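ATP-dependent helicase FUN30 (Saccharomyces cerevisiae S288c, PDB 5GN1) hydrolyses ATP to remodel nucleosomes in DNA repair and heterochromatin organisation, this chain being the C-terminal part of its ATPase domain. Local coordinates at residues H76-M79 / G83-P86; M105-A110 / D313-K318; A132-P137 / G143-I148. All blocks are in the same frame, centred on the assembly; numbering follows the deposited sequence.

In the fold
The chain is built round a parallel, RecA-like sheet, and the three contacts come from its helical parts. Interaction 1 closes the end of helix 60-82, at the surface. Next along the chain, helix 100-110 supplies one half of interaction 2, whose other half, helix 315-322, follows strand 304-311 some 200 residues later. Interaction 3, between helices 123-133 and 145-153, falls within that long interval. The centres of interactions 1 and 2 lie about 21 Å apart; that of interaction 3 is about 38 Å from the first and about 36 Å from the second. Interaction 2 thus ties distant parts of the sequence together, while interactions 1 and 3 are local contacts between sequence neighbours.

Interaction 1: H76-M79 / G83-P86; sequences HKRM and GELP
Gly-83 N donates to Met-79 O at 3.0 Å, an i+4 to i bond that closes the C-terminal end of helix 60-82, and also reaches Arg-78 O at 3.3 Å in a weak second bond. Beside it runs a salt bridge, Arg-78 NE to Glu-84 OE2 at 3.5 Å; both side chains are long and flexible enough to meet at the surface beside the turn. The bend about the CG-CD bond of Arg-78 (chi3 -61°) leaves both CD and NE facing the carboxylate, and CD comes within 3.4 Å of Glu-84 OE2. The two flat groups are turned only 23° from each other, yet the oxygen approaches the guanidinium obliquely. This is a glycine-terminated helix: Gly-83 has phi 84°, a backbone shape that suits a residue without CB, and it turns the chain sharply, so that Glu-84 comes back beside the last turn. There Glu-84 O lies 3.4 Å from Met-79 CA. Apolar contact is slight, Met-79 CG lying 4.4 Å from Leu-85 CD1. Further out, Met-79 and Pro-86 both touch Leu-95, and Tyr-356 of helix 345-359 meets the Arg-78 side chain. Asp-82 OD2 lies close to Glu-84 OE1, so Arg-78 probably eases a crowding of negative charge.

Interaction 2: M105-A110 / D313-K318; sequences MALRKA and DSIEEK
Ile-315 sets its CG2 methyl over one face of the flat peptide group linking Leu-107 to Arg-108, at 3.8 Å from both Leu-107 C and Arg-108 N. Apolar carbon suits this place, because the peptide face offers no lone pair or N-H. A water donates to OE2 of the Glu-316 carboxylate, at a distance too short to be taken literally, and to Arg-108 O at 2.8 Å, bridging the two helices; Lys-186 pairs with the same OE2, while OE1 accepts from Thr-311 N. The aliphatic chains of Leu-107 and Ile-315 meet at about a right angle, with Leu-107 CB 3.8 Å from Ile-315 CG2. In Ile-315, CG1 anti to the backbone N (chi1 -173°) and an extended chi2 (168°) together carry CD1 to 4.1 Å from Leu-107 CD1. Ile-355 touches both residues, adding to this buried apolar patch. Ser-314 OG accepts from Glu-316 N at 3.0 Å, a role that fits a small hydroxyl at a helix start, and Tyr-66 OH takes the N-H of Ile-315. The arrangement is that of an N-capped helix following a strand of a RecA-like (P-loop NTPase) sheet, here packed by its first turn on a helix from the SNF2-related part of the sequence.

Interaction 3: A132-P137 / G143-I148; sequences AILDEP and GNKEYI
Ile-133 and Leu-134 reach across to Gly-143, Lys-145 and Ile-148, and the contact has a well-packed part and a solvent side. The sound packing is between the two isoleucines. Ile-133 CG2 meets Ile-148 CG2 at 3.8 Å, the two chains crossing at about a right angle. Ile-148 holds CG2 anti to its backbone N, on the side facing the other isoleucine, and the branched shape of both residues brings a methyl forward without a long reach.

Leu-134 lies against Gly-143, its CD2 modelled 2.9 Å from Gly-143 O, which is short for a methyl on a carbonyl oxygen and should be read with caution. Glycine probably fits here because a CB would point at Leu-134 and come too close to it as modelled.

The solvent side belongs to Lys-145. From its exposed place the extended chain appears to lie with its aliphatic part across Leu-134, although the modelled approach is too close to be trusted in detail. A lysine suits such a border, since its NZ turns to a salt bridge with Asp-131.

Local turns prepare both partners. Ile-133 to Glu-136 form a type I turn. Asn-144 is the N-cap of helix 145-153, its O accepting from Ile-148 N at 3.2 Å, and its OD1 stands 3.3 Å above the Tyr-147 ring, offset toward the rim.

Ile-133 also touches Phe-167 and Leu-171, and Glu-136 OE2 bonds to Thr-170 OG1. The contact therefore joins helices 123-133 and 145-153, which helix 137-140 links in the chain, with helix 168-171 against the first of them, in a helical region that comes between strands 49-56 and 205-209 in the chain.

Interaction 1: H76-M79 / G83-P86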
loop_
_atom_site.group_PDB
_atom_site.type_symbol
_atom_site.label_atom_id
_atom_site.label_comp_id
_atom_site.label_asym_id
_atom_site.label_seq_id
_atom_site.Cartn_x
_atom_site.Cartn_y
_atom_site.Cartn_z
ATOM N N HIS A 76 -3.643 -9.866 -22.108
ATOM C CA HIS A 76 -2.868 -11.005 -21.622
ATOM C C HIS A 76 -3.701 -12.279 -21.636
ATOM O O HIS A 76 -3.234 -13.333 -22.078
ATOM C CB HIS A 76 -2.327 -10.702 -20.210
ATOM C CG HIS A 76 -1.642 -11.858 -19.542
ATOM N ND1 HIS A 76 -2.194 -12.531 -18.475
ATOM C CD2 HIS A 76 -0.435 -12.438 -19.765
ATOM C CE1 HIS A 76 -1.373 -13.489 -18.080
ATOM N NE2 HIS A 76 -0.295 -13.452 -18.843
ATOM N N LYS A 77 -4.924 -12.189 -21.179
ATOM C CA LYS A 77 -5.766 -13.359 -21.109
ATOM C C LYS A 77 -6.185 -13.922 -22.467
ATOM O O LYS A 77 -6.403 -15.087 -22.609
ATOM C CB LYS A 77 -6.932 -13.093 -20.201
ATOM C CG LYS A 77 -7.719 -14.310 -19.837
ATOM C CD LYS A 77 -6.993 -15.195 -18.876
ATOM C CE LYS A 77 -7.788 -16.454 -18.694
ATOM N NZ LYS A 77 -7.104 -17.469 -17.906
ATOM N N ARG A 78 -6.261 -13.080 -23.455
ATOM C CA ARG A 78 -6.603 -13.557 -24.790
ATOM C C ARG A 78 -5.405 -14.219 -25.460
ATOM O O ARG A 78 -5.565 -15.226 -26.160
ATOM C CB ARG A 78 -7.139 -12.404 -25.638
ATOM C CG ARG A 78 -8.542 -11.950 -25.212
ATOM C CD ARG A 78 -9.203 -11.109 -26.287
ATOM N NE ARG A 78 -8.441 -9.897 -26.571
ATOM C CZ ARG A 78 -8.739 -8.693 -26.092
ATOM N NH1 ARG A 78 -9.805 -8.526 -25.314
ATOM N NH2 ARG A 78 -7.975 -7.655 -26.407
ATOM N N MET A 79 -4.207 -13.654 -25.271
ATOM C CA MET A 79 -2.975 -14.362 -25.616
ATOM C C MET A 79 -2.931 -15.734 -24.960
ATOM O O MET A 79 -2.790 -16.755 -25.639
ATOM C CB MET A 79 -1.757 -13.534 -25.204
ATOM C CG MET A 79 -0.436 -14.294 -25.224
ATOM S SD MET A 79 0.909 -13.139 -24.983
ATOM C CE MET A 79 0.878 -12.940 -23.185
ATOM N N GLY A 83 -3.776 -16.901 -28.418
ATOM C CA GLY A 83 -2.647 -16.404 -29.173
ATOM C C GLY A 83 -2.858 -15.052 -29.803
ATOM O O GLY A 83 -2.041 -14.644 -30.638
ATOM N N GLU A 84 -3.936 -14.350 -29.469
ATOM C CA GLU A 84 -4.116 -13.049 -30.089
ATOM C C GLU A 84 -3.184 -12.068 -29.364
ATOM O O GLU A 84 -3.097 -12.065 -28.137
ATOM C CB GLU A 84 -5.584 -12.504 -30.003
ATOM C CG GLU A 84 -6.772 -13.494 -29.877
ATOM C CD GLU A 84 -8.132 -12.824 -29.537
ATOM O OE1 GLU A 84 -9.076 -13.534 -29.180
ATOM O OE2 GLU A 84 -8.270 -11.596 -29.571
ATOM N N LEU A 85 -2.492 -11.244 -30.139
ATOM C CA LEU A 85 -1.575 -10.238 -29.644
ATOM C C LEU A 85 -2.092 -8.845 -29.977
ATOM O O LEU A 85 -2.750 -8.654 -31.002
ATOM C CB LEU A 85 -0.170 -10.420 -30.247
ATOM C CG LEU A 85 0.808 -11.450 -29.663
ATOM C CD1 LEU A 85 0.155 -12.791 -29.349
ATOM C CD2 LEU A 85 1.950 -11.649 -30.644
ATOM N N PRO A 86 -1.684 -7.843 -29.231
ATOM C CA PRO A 86 -2.044 -6.459 -29.508
ATOM C C PRO A 86 -1.453 -5.850 -30.804
ATOM O O PRO A 86 -0.259 -5.902 -31.065
ATOM C CB PRO A 86 -1.458 -5.733 -28.289
ATOM C CG PRO A 86 -1.336 -6.779 -27.238
ATOM C CD PRO A 86 -1.675 -8.103 -27.791
#

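Interaction 2: M105-A110 / D313-K318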
loop_
_atom_site.group_PDB
_atom_site.type_symbol
_atom_site.label_atom_id
_atom_site.label_comp_id
_atom_site.label_asym_id
_atom_site.label_seq_id
_atom_site.Cartn_x
_atom_site.Cartn_y
_atom_site.Cartn_z
ATOM N N MET A 105 -1.086 -7.971 -8.883
ATOM C CA MET A 105 -0.417 -7.043 -7.980
ATOM C C MET A 105 -0.718 -5.602 -8.356
ATOM O O MET A 105 -0.988 -4.766 -7.486
ATOM C CB MET A 105 1.092 -7.292 -7.990
ATOM C CG MET A 105 1.840 -6.256 -7.187
ATOM S SD MET A 105 1.464 -6.470 -5.433
ATOM C CE MET A 105 2.792 -7.608 -5.020
ATOM N N ALA A 106 -0.675 -5.294 -9.652
ATOM C CA ALA A 106 -0.970 -3.944 -10.113
ATOM C C ALA A 106 -2.416 -3.553 -9.807
ATOM O O ALA A 106 -2.682 -2.406 -9.432
ATOM C CB ALA A 106 -0.686 -3.835 -11.611
ATOM N N LEU A 107 -3.366 -4.483 -9.971
ATOM C CA LEU A 107 -4.755 -4.170 -9.628
ATOM C C LEU A 107 -4.897 -3.887 -8.137
ATOM O O LEU A 107 -5.644 -2.985 -7.738
ATOM C CB LEU A 107 -5.694 -5.307 -10.039
ATOM C CG LEU A 107 -5.829 -5.635 -11.534
ATOM C CD1 LEU A 107 -6.645 -6.897 -11.723
ATOM C CD2 LEU A 107 -6.433 -4.482 -12.313
ATOM N N ARG A 108 -4.207 -4.666 -7.300
ATOM C CA ARG A 108 -4.251 -4.423 -5.860
ATOM C C ARG A 108 -3.747 -3.023 -5.530
ATOM O O ARG A 108 -4.387 -2.286 -4.776
ATOM C CB ARG A 108 -3.444 -5.499 -5.125
ATOM C CG ARG A 108 -4.076 -6.889 -5.249
ATOM C CD ARG A 108 -3.254 -7.976 -4.559
ATOM N NE ARG A 108 -3.043 -7.691 -3.143
ATOM C CZ ARG A 108 -2.176 -8.347 -2.377
ATOM N NH1 ARG A 108 -1.450 -9.330 -2.889
ATOM N NH2 ARG A 108 -2.021 -8.013 -1.100
ATOM N N LYS A 109 -2.600 -2.637 -6.100
ATOM C CA LYS A 109 -2.045 -1.311 -5.841
ATOM C C LYS A 109 -2.958 -0.200 -6.343
ATOM O O LYS A 109 -3.090 0.846 -5.696
ATOM C CB LYS A 109 -0.660 -1.201 -6.486
ATOM C CG LYS A 109 0.374 -2.056 -5.790
ATOM C CD LYS A 109 1.685 -2.079 -6.575
ATOM C CE LYS A 109 2.799 -2.688 -5.734
ATOM N NZ LYS A 109 4.052 -2.763 -6.535
ATOM N N ALA A 110 -3.579 -0.388 -7.508
ATOM C CA ALA A 110 -4.471 0.648 -8.024
ATOM C C ALA A 110 -5.700 0.826 -7.131
ATOM O O ALA A 110 -6.221 1.938 -7.014
ATOM C CB ALA A 110 -4.883 0.315 -9.469
ATOM N N ASP A 313 -15.936 -2.512 -6.533
ATOM C CA ASP A 313 -15.724 -2.672 -7.976
ATOM C C ASP A 313 -14.238 -2.877 -8.270
ATOM O O ASP A 313 -13.684 -2.319 -9.218
ATOM C CB ASP A 313 -16.293 -1.473 -8.746
ATOM C CG ASP A 313 -16.363 -1.698 -10.268
ATOM O OD1 ASP A 313 -16.436 -2.867 -10.729
ATOM O OD2 ASP A 313 -16.346 -0.677 -11.001
ATOM N N SER A 314 -13.578 -3.662 -7.420
ATOM C CA SER A 314 -12.144 -3.865 -7.520
ATOM C C SER A 314 -11.814 -5.284 -7.097
ATOM O O SER A 314 -12.621 -5.980 -6.475
ATOM C CB SER A 314 -11.366 -2.871 -6.650
ATOM O OG SER A 314 -11.166 -3.411 -5.354
ATOM N N ILE A 315 -10.582 -5.686 -7.413
ATOM C CA ILE A 315 -10.061 -6.992 -7.039
ATOM C C ILE A 315 -10.132 -7.242 -5.536
ATOM O O ILE A 315 -10.135 -8.397 -5.099
ATOM C CB ILE A 315 -8.617 -7.104 -7.555
ATOM C CG1 ILE A 315 -8.076 -8.519 -7.352
ATOM C CG2 ILE A 315 -7.746 -6.058 -6.880
ATOM C CD1 ILE A 315 -6.788 -8.768 -8.090
ATOM N N GLU A 316 -10.187 -6.180 -4.724
ATOM C CA GLU A 316 -10.259 -6.365 -3.275
ATOM C C GLU A 316 -11.543 -7.077 -2.869
ATOM O O GLU A 316 -11.555 -7.826 -1.890
ATOM C CB GLU A 316 -10.146 -5.017 -2.562
ATOM C CG GLU A 316 -8.746 -4.385 -2.682
ATOM C CD GLU A 316 -8.539 -3.195 -1.739
ATOM O OE1 GLU A 316 -9.530 -2.518 -1.396
ATOM O OE2 GLU A 316 -7.381 -2.961 -1.327
ATOM N N GLU A 317 -12.630 -6.856 -3.613
ATOM C CA GLU A 317 -13.850 -7.620 -3.374
ATOM C C GLU A 317 -13.627 -9.108 -3.628
ATOM O O GLU A 317 -14.055 -9.948 -2.830
ATOM C CB GLU A 317 -14.988 -7.070 -4.240
ATOM C CG GLU A 317 -15.419 -5.664 -3.832
ATOM C CD GLU A 317 -16.661 -5.167 -4.569
ATOM O OE1 GLU A 317 -16.562 -4.787 -5.756
ATOM O OE2 GLU A 317 -17.748 -5.178 -3.957
ATOM N N LYS A 318 -12.930 -9.454 -4.722
ATOM C CA LYS A 318 -12.633 -10.858 -5.004
ATOM C C LYS A 318 -11.736 -11.460 -3.935
ATOM O O LYS A 318 -11.906 -12.624 -3.548
ATOM C CB LYS A 318 -11.968 -10.989 -6.377
ATOM C CG LYS A 318 -12.814 -10.466 -7.511
ATOM C CD LYS A 318 -14.157 -11.141 -7.499
ATOM C CE LYS A 318 -15.250 -10.218 -8.004
ATOM N NZ LYS A 318 -16.570 -10.899 -7.916
HETATM O O HOH W 1 -5.427 -3.847 -2.692
#

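Interaction 3: A132-P137 / G143-I148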
loop_
_atom_site.group_PDB
_atom_site.type_symbol
_atom_site.label_atom_id
_atom_site.label_comp_id
_atom_site.label_asym_id
_atom_site.label_seq_id
_atom_site.Cartn_x
_atom_site.Cartn_y
_atom_site.Cartn_z
ATOM N N ALA A 132 19.069 16.565 -15.015
ATOM C CA ALA A 132 19.178 17.407 -13.865
ATOM C C ALA A 132 19.963 16.901 -12.675
ATOM O O ALA A 132 20.733 17.625 -12.127
ATOM C CB ALA A 132 17.769 17.726 -13.420
ATOM N N ILE A 133 19.778 15.649 -12.278
ATOM C CA ILE A 133 20.451 15.118 -11.096
ATOM C C ILE A 133 21.967 14.983 -11.132
ATOM O O ILE A 133 22.580 14.837 -10.093
ATOM C CB ILE A 133 19.905 13.756 -10.652
ATOM C CG1 ILE A 133 20.347 13.486 -9.249
ATOM C CG2 ILE A 133 20.370 12.664 -11.584
ATOM C CD1 ILE A 133 19.541 12.439 -8.546
ATOM N N LEU A 134 22.561 15.019 -12.303
ATOM C CA LEU A 134 24.015 14.858 -12.384
ATOM C C LEU A 134 24.814 15.896 -11.582
ATOM O O LEU A 134 25.816 15.608 -10.978
ATOM C CB LEU A 134 24.464 14.960 -13.836
ATOM C CG LEU A 134 23.859 13.891 -14.737
ATOM C CD1 LEU A 134 23.512 14.293 -16.148
ATOM C CD2 LEU A 134 24.756 12.683 -14.779
ATOM N N ASP A 135 24.283 17.080 -11.471
ATOM C CA ASP A 135 24.950 18.159 -10.822
ATOM C C ASP A 135 25.071 17.874 -9.335
ATOM O O ASP A 135 25.703 18.601 -8.613
ATOM C CB ASP A 135 24.284 19.470 -11.217
ATOM C CG ASP A 135 24.374 19.717 -12.721
ATOM O OD1 ASP A 135 25.465 19.600 -13.268
ATOM O OD2 ASP A 135 23.373 20.041 -13.376
ATOM N N GLU A 136 24.510 16.768 -8.863
ATOM C CA GLU A 136 24.631 16.433 -7.434
ATOM C C GLU A 136 25.989 15.780 -7.210
ATOM O O GLU A 136 26.499 15.160 -8.114
ATOM C CB GLU A 136 23.497 15.551 -6.960
ATOM C CG GLU A 136 22.121 16.185 -7.089
ATOM C CD GLU A 136 21.635 16.917 -5.860
ATOM O OE1 GLU A 136 22.283 16.880 -4.807
ATOM O OE2 GLU A 136 20.569 17.540 -5.966
ATOM N N PRO A 137 26.605 15.934 -6.048
ATOM C CA PRO A 137 27.966 15.346 -5.978
ATOM C C PRO A 137 28.075 13.849 -6.143
ATOM O O PRO A 137 28.823 13.431 -7.003
ATOM C CB PRO A 137 28.432 15.683 -4.555
ATOM C CG PRO A 137 27.198 15.767 -3.776
ATOM C CD PRO A 137 26.332 16.565 -4.690
ATOM N N GLY A 143 27.224 10.161 -14.075
ATOM C CA GLY A 143 25.991 9.419 -14.120
ATOM C C GLY A 143 25.681 9.316 -15.593
ATOM O O GLY A 143 25.629 10.340 -16.278
ATOM N N ASN A 144 25.556 8.107 -16.122
ATOM C CA ASN A 144 25.108 7.992 -17.497
ATOM C C ASN A 144 23.649 8.408 -17.559
ATOM O O ASN A 144 22.885 8.180 -16.618
ATOM C CB ASN A 144 25.292 6.571 -18.021
ATOM C CG ASN A 144 25.018 6.468 -19.513
ATOM O OD1 ASN A 144 23.988 5.941 -19.933
ATOM N ND2 ASN A 144 25.939 6.985 -20.321
ATOM N N LYS A 145 23.264 9.119 -18.584
ATOM C CA LYS A 145 21.921 9.591 -18.555
ATOM C C LYS A 145 20.910 8.555 -18.841
ATOM O O LYS A 145 19.948 8.528 -18.143
ATOM C CB LYS A 145 21.743 10.850 -19.370
ATOM C CG LYS A 145 22.473 12.052 -18.790
ATOM C CD LYS A 145 22.343 13.352 -19.596
ATOM C CE LYS A 145 23.098 14.483 -18.896
ATOM N NZ LYS A 145 23.091 15.809 -19.558
ATOM N N GLU A 146 21.089 7.719 -19.840
ATOM C CA GLU A 146 20.097 6.685 -20.040
ATOM C C GLU A 146 20.105 5.660 -18.919
ATOM O O GLU A 146 19.221 4.800 -18.890
ATOM C CB GLU A 146 20.320 6.053 -21.415
ATOM C CG GLU A 146 20.176 7.110 -22.498
ATOM C CD GLU A 146 18.833 7.826 -22.399
ATOM O OE1 GLU A 146 17.816 7.228 -22.808
ATOM O OE2 GLU A 146 18.791 8.966 -21.886
ATOM N N TYR A 147 21.043 5.762 -17.974
ATOM C CA TYR A 147 21.075 4.877 -16.814
ATOM C C TYR A 147 20.204 5.416 -15.680
ATOM O O TYR A 147 19.334 4.696 -15.176
ATOM C CB TYR A 147 22.523 4.654 -16.334
ATOM C CG TYR A 147 23.356 3.736 -17.236
ATOM C CD1 TYR A 147 22.846 3.253 -18.440
ATOM C CD2 TYR A 147 24.642 3.337 -16.869
ATOM C CE1 TYR A 147 23.597 2.425 -19.260
ATOM C CE2 TYR A 147 25.400 2.496 -17.685
ATOM C CZ TYR A 147 24.866 2.042 -18.875
ATOM O OH TYR A 147 25.593 1.211 -19.694
ATOM N N ILE A 148 20.410 6.675 -15.278
ATOM C CA ILE A 148 19.569 7.256 -14.233
ATOM C C ILE A 148 18.114 7.321 -14.683
ATOM O O ILE A 148 17.191 7.128 -13.880
ATOM C CB ILE A 148 20.091 8.643 -13.826
ATOM C CG1 ILE A 148 21.527 8.512 -13.356
ATOM C CG2 ILE A 148 19.196 9.292 -12.778
ATOM C CD1 ILE A 148 21.600 7.901 -12.016
#